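Local coordinates for probable glutathione S-transferase (PDB 3H1N), which probably conjugates the thiol of glutathione to electrophilic substrates, as a member of the glutathione S-transferase family, at residues R33-R38 against R227-S232; S187-V192 against R219-P224; V191-L196 against D233-F238. All coordinates share one frame; numbering follows the deposited sequence.

Interaction 1: R33-R38 against R227-S232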
# COMPACT_ATOMS: atom_id res chain seq x y z
N ARG B 33 -4.01 -11.95 4.10
CA ARG B 33 -2.85 -11.06 4.11
C ARG B 33 -1.72 -11.60 5.00
O ARG B 33 -0.54 -11.30 4.77
CB ARG B 33 -3.26 -9.66 4.61
CG ARG B 33 -4.46 -9.06 3.88
CD ARG B 33 -4.77 -7.65 4.37
NE ARG B 33 -5.85 -7.03 3.59
CZ ARG B 33 -6.53 -5.95 3.98
NH1 ARG B 33 -6.27 -5.40 5.16
NH2 ARG B 33 -7.49 -5.44 3.22
N GLY B 34 -2.10 -12.37 6.01
CA GLY B 34 -1.13 -12.90 6.97
C GLY B 34 -0.15 -13.84 6.30
O GLY B 34 1.00 -13.94 6.73
N GLU B 35 -0.59 -14.51 5.24
CA GLU B 35 0.25 -15.45 4.51
C GLU B 35 1.54 -14.85 3.97
O GLU B 35 2.56 -15.53 3.95
CB GLU B 35 -0.54 -16.13 3.39
CG GLU B 35 0.09 -17.42 2.87
CD GLU B 35 0.21 -18.52 3.93
OE1 GLU B 35 -0.45 -18.45 5.00
OE2 GLU B 35 0.98 -19.46 3.70
N PHE B 36 1.52 -13.58 3.56
CA PHE B 36 2.75 -12.94 3.08
C PHE B 36 3.80 -12.86 4.20
O PHE B 36 4.99 -13.10 3.98
CB PHE B 36 2.46 -11.56 2.49
CG PHE B 36 1.61 -11.59 1.25
CD1 PHE B 36 2.17 -11.83 -0.01
CD2 PHE B 36 0.23 -11.35 1.33
CE1 PHE B 36 1.38 -11.85 -1.16
CE2 PHE B 36 -0.58 -11.38 0.18
CZ PHE B 36 0.00 -11.63 -1.07
N VAL B 37 3.33 -12.57 5.40
CA VAL B 37 4.22 -12.48 6.56
C VAL B 37 4.71 -13.87 6.98
O VAL B 37 5.91 -14.08 7.23
CB VAL B 37 3.55 -11.73 7.74
CG1 VAL B 37 4.47 -11.68 8.96
CG2 VAL B 37 3.17 -10.33 7.31
N ARG B 38 3.77 -14.82 7.01
CA ARG B 38 4.03 -16.19 7.44
C ARG B 38 5.07 -16.86 6.55
O ARG B 38 5.95 -17.57 7.04
CB ARG B 38 2.71 -16.98 7.42
CG ARG B 38 2.67 -18.25 8.24
CD ARG B 38 1.27 -18.52 8.83
NE ARG B 38 0.24 -18.14 7.88
CZ ARG B 38 -0.77 -17.31 8.12
NH1 ARG B 38 -1.62 -17.03 7.15
NH2 ARG B 38 -0.98 -16.82 9.34
N ARG B 227 10.01 -26.14 2.25
CA ARG B 227 9.49 -27.50 2.06
C ARG B 227 8.58 -27.95 3.20
O ARG B 227 7.46 -28.40 2.96
CB ARG B 227 10.66 -28.49 1.86
CG ARG B 227 10.28 -29.88 1.33
CD ARG B 227 9.92 -29.87 -0.17
NE ARG B 227 10.89 -29.14 -1.00
CZ ARG B 227 11.96 -29.69 -1.58
NH1 ARG B 227 12.77 -28.93 -2.31
NH2 ARG B 227 12.22 -31.00 -1.45
N GLY B 228 9.09 -27.84 4.43
CA GLY B 228 8.36 -28.26 5.62
C GLY B 228 7.04 -27.52 5.76
O GLY B 228 5.99 -28.16 5.92
N TYR B 229 7.10 -26.18 5.68
CA TYR B 229 5.92 -25.31 5.82
C TYR B 229 4.80 -25.60 4.80
O TYR B 229 3.62 -25.70 5.17
CB TYR B 229 6.29 -23.82 5.78
CG TYR B 229 5.05 -22.95 5.78
CD1 TYR B 229 4.69 -22.21 4.65
CD2 TYR B 229 4.20 -22.92 6.89
CE1 TYR B 229 3.53 -21.40 4.65
CE2 TYR B 229 3.03 -22.14 6.89
CZ TYR B 229 2.70 -21.40 5.77
OH TYR B 229 1.54 -20.65 5.80
N LEU B 230 5.16 -25.74 3.53
CA LEU B 230 4.17 -25.92 2.47
C LEU B 230 3.50 -27.30 2.53
O LEU B 230 2.45 -27.49 1.93
CB LEU B 230 4.79 -25.67 1.09
CG LEU B 230 5.35 -24.27 0.82
CD1 LEU B 230 6.15 -24.24 -0.48
CD2 LEU B 230 4.26 -23.18 0.82
N ALA B 231 4.09 -28.22 3.29
CA ALA B 231 3.54 -29.57 3.46
C ALA B 231 2.90 -29.75 4.84
O ALA B 231 2.42 -30.83 5.16
CB ALA B 231 4.63 -30.60 3.23
N SER B 232 2.88 -28.68 5.63
CA SER B 232 2.40 -28.73 7.02
C SER B 232 0.92 -28.38 7.13
O SER B 232 0.29 -27.94 6.16
CB SER B 232 3.21 -27.74 7.87
OG SER B 232 2.84 -26.41 7.55
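The hydroxyl of Tyr229 reaches Glu35 across the interface between the two domains of the glutathione S-transferase fold: the first turns of helix 34-43 belong to the thioredoxin-like half, the tyrosine to the helical half. With CG anti to the backbone N (chi1 174°), the CB of Tyr229 sends the ring out toward the other domain. Tyr229 CE1 lies 3.3 Å from Glu35 OE2; its counterpart, Tyr229 CE2, passes 4.1 Å from Arg38 CG, an oblique approach. Between them, Tyr229 CZ is 3.3 Å from Glu35 OE2 and 4.0 Å from Arg38 CG. At the tip, Tyr229 OH donates to Glu35 OE2 in a very short bond of 2.5 Å, the acceptor at the ring edge and the carboxylate turned only 21° from the ring plane. Tyr229 OH also sits 3.5 Å from Arg38 NE, near the guanidinium plane. This is a clear case of a buried acid shared between two partners. Arg38 grips OE1 side-on with NE and NH1, while its NH2 bridges to Asp50. The guanidinium probably stabilises the carboxylate as an anion, and the two grips limit its rotation. Arg38 NH1 lies 2.8 Å from Glu35 OE1, whereas NE reaches that oxygen from 40° above the carboxylate plane.

Interaction 2: S187-V192 against R219-P224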
# COMPACT_ATOMS: atom_id res chain seq x y z
N SER B 187 6.48 -13.26 -1.82
CA SER B 187 5.17 -12.65 -2.03
C SER B 187 4.71 -12.85 -3.48
O SER B 187 3.52 -13.07 -3.73
CB SER B 187 5.25 -11.16 -1.70
OG SER B 187 5.52 -10.99 -0.30
N LEU B 188 5.65 -12.78 -4.42
CA LEU B 188 5.31 -12.88 -5.84
C LEU B 188 4.86 -14.31 -6.13
O LEU B 188 3.85 -14.54 -6.84
CB LEU B 188 6.50 -12.46 -6.73
CG LEU B 188 6.28 -12.45 -8.26
CD1 LEU B 188 5.05 -11.61 -8.68
CD2 LEU B 188 7.53 -11.97 -8.99
N TYR B 189 5.58 -15.27 -5.56
CA TYR B 189 5.16 -16.66 -5.65
C TYR B 189 3.72 -16.80 -5.12
O TYR B 189 2.87 -17.45 -5.76
CB TYR B 189 6.14 -17.60 -4.91
CG TYR B 189 5.46 -18.80 -4.27
CD1 TYR B 189 5.32 -20.00 -4.96
CD2 TYR B 189 4.96 -18.72 -2.97
CE1 TYR B 189 4.67 -21.07 -4.38
CE2 TYR B 189 4.32 -19.77 -2.39
CZ TYR B 189 4.18 -20.94 -3.09
OH TYR B 189 3.53 -21.98 -2.48
N HIS B 190 3.44 -16.17 -3.97
CA HIS B 190 2.14 -16.36 -3.35
C HIS B 190 0.99 -15.73 -4.14
O HIS B 190 -0.07 -16.34 -4.27
CB HIS B 190 2.10 -15.89 -1.88
CG HIS B 190 0.79 -16.18 -1.21
ND1 HIS B 190 0.37 -17.47 -0.94
CD2 HIS B 190 -0.22 -15.37 -0.83
CE1 HIS B 190 -0.83 -17.44 -0.38
NE2 HIS B 190 -1.21 -16.17 -0.30
N VAL B 191 1.20 -14.53 -4.67
CA VAL B 191 0.16 -13.90 -5.48
C VAL B 191 -0.14 -14.73 -6.76
O VAL B 191 -1.30 -14.84 -7.20
CB VAL B 191 0.45 -12.38 -5.73
CG1 VAL B 191 1.52 -12.16 -6.82
CG2 VAL B 191 -0.84 -11.66 -6.07
N VAL B 192 0.89 -15.37 -7.32
CA VAL B 192 0.68 -16.25 -8.47
C VAL B 192 -0.11 -17.52 -8.05
O VAL B 192 -1.01 -17.97 -8.78
CB VAL B 192 2.02 -16.63 -9.19
CG1 VAL B 192 1.80 -17.71 -10.24
CG2 VAL B 192 2.66 -15.39 -9.83
N ARG B 219 10.51 -21.79 -8.60
CA ARG B 219 11.75 -21.77 -7.83
C ARG B 219 11.43 -21.64 -6.33
O ARG B 219 11.97 -22.38 -5.50
CB ARG B 219 12.64 -20.62 -8.31
CG ARG B 219 14.09 -20.74 -7.89
CD ARG B 219 14.97 -19.60 -8.43
NE ARG B 219 16.36 -19.80 -7.99
CZ ARG B 219 17.35 -18.93 -8.18
NH1 ARG B 219 17.12 -17.78 -8.80
NH2 ARG B 219 18.57 -19.21 -7.73
N VAL B 220 10.54 -20.72 -5.99
CA VAL B 220 10.14 -20.52 -4.60
C VAL B 220 9.42 -21.74 -4.05
O VAL B 220 9.65 -22.14 -2.90
CB VAL B 220 9.22 -19.30 -4.44
CG1 VAL B 220 8.74 -19.18 -2.97
CG2 VAL B 220 9.96 -18.05 -4.85
N ALA B 221 8.54 -22.32 -4.86
CA ALA B 221 7.80 -23.51 -4.49
C ALA B 221 8.74 -24.65 -4.08
O ALA B 221 8.38 -25.45 -3.23
CB ALA B 221 6.91 -23.96 -5.64
N GLU B 222 9.94 -24.68 -4.68
CA GLU B 222 10.95 -25.73 -4.43
C GLU B 222 12.01 -25.41 -3.36
O GLU B 222 12.86 -26.24 -3.08
CB GLU B 222 11.68 -26.08 -5.73
CG GLU B 222 10.78 -26.50 -6.88
CD GLU B 222 10.09 -27.83 -6.63
OE1 GLU B 222 10.78 -28.78 -6.20
OE2 GLU B 222 8.86 -27.91 -6.85
N LEU B 223 11.98 -24.21 -2.78
CA LEU B 223 12.99 -23.84 -1.78
C LEU B 223 13.01 -24.83 -0.61
O LEU B 223 11.96 -25.11 -0.03
CB LEU B 223 12.70 -22.43 -1.26
CG LEU B 223 13.07 -21.31 -2.22
CD1 LEU B 223 12.57 -19.97 -1.66
CD2 LEU B 223 14.58 -21.27 -2.49
N PRO B 224 14.20 -25.38 -0.27
CA PRO B 224 14.28 -26.31 0.86
C PRO B 224 13.78 -25.68 2.17
O PRO B 224 13.18 -26.36 2.99
CB PRO B 224 15.78 -26.63 0.95
CG PRO B 224 16.26 -26.46 -0.45
CD PRO B 224 15.49 -25.28 -0.98
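Tyr189 lies against Val220 and Ala221, an apolar seam between helix 183-198 and the last turn of helix 211-221 within the all-helical C-terminal domain of the glutathione S-transferase fold. No hydrogen bond crosses it, and the shape of three side chains carries the whole contact. Because the residues facing the tyrosine are small, the backbones come close: the CA atoms of Tyr189 and Val220 are 6.4 Å apart. Tyr189 gives up the largest share of surface. Its chi1 of 147° departs from a staggered value, and the ring is thereby swung alongside the other helix, crossing the valine obliquely. Val220 meets the root of the tyrosine, Val220 CB standing 3.5 Å from Tyr189 CB. The Val220 CG1 branch, anti to the backbone N (chi1 176°), reaches Tyr189 CG at 3.5 Å and also borders CD2, while Val220 CG2 packs on Tyr189 CB at 3.8 Å. The valine thus packs against the start of the side chain, and Ala221, the next residue, takes over farther out along CE1. One turn back on helix 211-221, His217 brings its ring to that of Tyr189 with the planes about 20° apart. Beyond the ring, the phenol oxygen lies beside Leu230. On the alanine side of the seam, the methyl CB of Ala221 rests 3.9 Å from Tyr189 CE1.

Interaction 3: V191-L196 against D233-F238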
# COMPACT_ATOMS: atom_id res chain seq x y z
N VAL B 191 1.20 -14.53 -4.67
CA VAL B 191 0.16 -13.90 -5.48
C VAL B 191 -0.14 -14.73 -6.76
O VAL B 191 -1.30 -14.84 -7.20
CB VAL B 191 0.45 -12.38 -5.73
CG1 VAL B 191 1.52 -12.16 -6.82
CG2 VAL B 191 -0.84 -11.66 -6.07
N VAL B 192 0.89 -15.37 -7.32
CA VAL B 192 0.68 -16.25 -8.47
C VAL B 192 -0.11 -17.52 -8.05
O VAL B 192 -1.01 -17.97 -8.78
CB VAL B 192 2.02 -16.63 -9.19
CG1 VAL B 192 1.80 -17.71 -10.24
CG2 VAL B 192 2.66 -15.39 -9.83
N GLU B 193 0.19 -18.06 -6.87
CA GLU B 193 -0.60 -19.17 -6.32
C GLU B 193 -2.06 -18.78 -6.19
O GLU B 193 -2.94 -19.56 -6.53
CB GLU B 193 -0.10 -19.62 -4.94
CG GLU B 193 1.11 -20.51 -4.96
CD GLU B 193 0.82 -21.86 -5.57
OE1 GLU B 193 -0.06 -22.60 -5.06
OE2 GLU B 193 1.47 -22.19 -6.58
N GLY B 194 -2.28 -17.58 -5.66
CA GLY B 194 -3.63 -17.04 -5.47
C GLY B 194 -4.39 -16.89 -6.78
O GLY B 194 -5.57 -17.25 -6.85
N LEU B 195 -3.73 -16.37 -7.81
CA LEU B 195 -4.35 -16.19 -9.12
C LEU B 195 -4.63 -17.53 -9.81
O LEU B 195 -5.68 -17.69 -10.47
CB LEU B 195 -3.50 -15.27 -10.01
CG LEU B 195 -3.48 -13.79 -9.59
CD1 LEU B 195 -2.51 -12.93 -10.42
CD2 LEU B 195 -4.88 -13.17 -9.66
N LEU B 196 -3.72 -18.47 -9.65
CA LEU B 196 -3.90 -19.84 -10.16
C LEU B 196 -5.14 -20.50 -9.58
O LEU B 196 -5.85 -21.28 -10.25
CB LEU B 196 -2.66 -20.69 -9.85
CG LEU B 196 -1.45 -20.51 -10.76
CD1 LEU B 196 -0.32 -21.52 -10.45
CD2 LEU B 196 -1.89 -20.67 -12.22
N ASP B 233 0.37 -28.57 8.34
CA ASP B 233 -0.98 -28.11 8.68
C ASP B 233 -1.05 -26.61 8.84
O ASP B 233 -2.14 -26.03 8.94
CB ASP B 233 -1.43 -28.76 9.99
CG ASP B 233 -1.56 -30.26 9.88
OD1 ASP B 233 -1.57 -30.77 8.74
OD2 ASP B 233 -1.66 -30.93 10.93
N ARG B 234 0.12 -25.96 8.89
CA ARG B 234 0.19 -24.51 9.07
C ARG B 234 -0.17 -23.72 7.80
O ARG B 234 -0.48 -22.52 7.87
CB ARG B 234 1.57 -24.10 9.58
CG ARG B 234 1.96 -24.75 10.91
CD ARG B 234 3.21 -24.09 11.51
NE ARG B 234 4.37 -24.14 10.62
CZ ARG B 234 5.02 -25.26 10.28
NH1 ARG B 234 4.61 -26.43 10.73
NH2 ARG B 234 6.06 -25.20 9.47
N ARG B 235 -0.07 -24.39 6.65
CA ARG B 235 -0.43 -23.80 5.37
C ARG B 235 -1.91 -24.05 5.08
O ARG B 235 -2.29 -25.16 4.71
CB ARG B 235 0.44 -24.39 4.26
CG ARG B 235 0.25 -23.77 2.89
CD ARG B 235 0.42 -24.80 1.79
NE ARG B 235 0.54 -24.20 0.47
CZ ARG B 235 0.80 -24.88 -0.64
NH1 ARG B 235 0.96 -26.20 -0.58
NH2 ARG B 235 0.90 -24.25 -1.80
N LEU B 236 -2.74 -23.02 5.26
CA LEU B 236 -4.17 -23.15 5.02
C LEU B 236 -4.46 -23.02 3.52
O LEU B 236 -3.87 -22.17 2.85
CB LEU B 236 -4.94 -22.07 5.80
CG LEU B 236 -4.85 -22.13 7.33
CD1 LEU B 236 -5.74 -21.06 7.97
CD2 LEU B 236 -5.24 -23.49 7.83
N PRO B 237 -5.40 -23.84 2.99
CA PRO B 237 -5.77 -23.68 1.58
C PRO B 237 -6.60 -22.41 1.37
O PRO B 237 -7.18 -21.88 2.33
CB PRO B 237 -6.60 -24.92 1.30
CG PRO B 237 -7.24 -25.25 2.61
CD PRO B 237 -6.26 -24.82 3.68
N PHE B 238 -6.66 -21.92 0.13
CA PHE B 238 -7.55 -20.81 -0.20
C PHE B 238 -8.99 -21.27 -0.01
O PHE B 238 -9.29 -22.46 -0.12
CB PHE B 238 -7.34 -20.33 -1.64
CG PHE B 238 -5.92 -19.93 -1.96
CD1 PHE B 238 -5.40 -18.73 -1.48
CD2 PHE B 238 -5.11 -20.74 -2.75
CE1 PHE B 238 -4.09 -18.34 -1.78
CE2 PHE B 238 -3.79 -20.36 -3.07
CZ PHE B 238 -3.29 -19.16 -2.57
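Phe238 packs the end of its ring on the backbone of Glu193 and Gly194 in helix 183-198, part of the helical C-terminal domain of the glutathione S-transferase fold. Phe238 CZ stands 3.6 Å from Gly194 N, and Phe238 CE2 lies 3.7 Å from Glu193 O; both approaches are oblique to the ring. The Glu193 side chain flanks the same spot, with its CB 4.0 Å from Phe238 CZ, then bends off (chi2 -67°) to carry its carboxylate toward Arg235. There, in the modelled conformer, Glu193 OE1 and Arg235 NH2 form a long salt bridge of 3.8 Å, the oxygen near the guanidinium plane and the two flat groups turned 44° apart. A second shell fixes the partners: Glu193 OE2 is hydrogen-bonded to His217 NE2, which is the stronger polar tie of this side chain, and Arg235 NH1 bonds to Leu230 O. The rings of His190 and His197 also meet the phenylalanine, while Pro31 touches it from a loop. The irregular segment that follows helix 224-230 thus runs back across toward helix 183-198 and meets it at Phe238 and Arg235; the other sides of that helix pack on helices 105-127, 200-206 and 211-221.

Overall arrangement
From the N terminus, the chain builds strand 22-25 and enters helix 34-43, which supplies the first segment of interaction 1. Helix 183-198 then supplies the first halves of interactions 2 and 3 on successive turns, sharing Val191 and Val192. Interaction 2 closes first, at 219-224, so its short loop falls wholly between the segments of interaction 1, which closes at 227-232. Interaction 3 closes last, at 233-238, and its segments alternate with those of interaction 1, so these two cross. Interaction 1 ties the N-terminal thioredoxin-like domain to the helical domain, while interactions 2 and 3 join helix 183-198 to helix 211-221 and to the loop after helix 224-230, with neighbouring centres 9 to 10 Å apart.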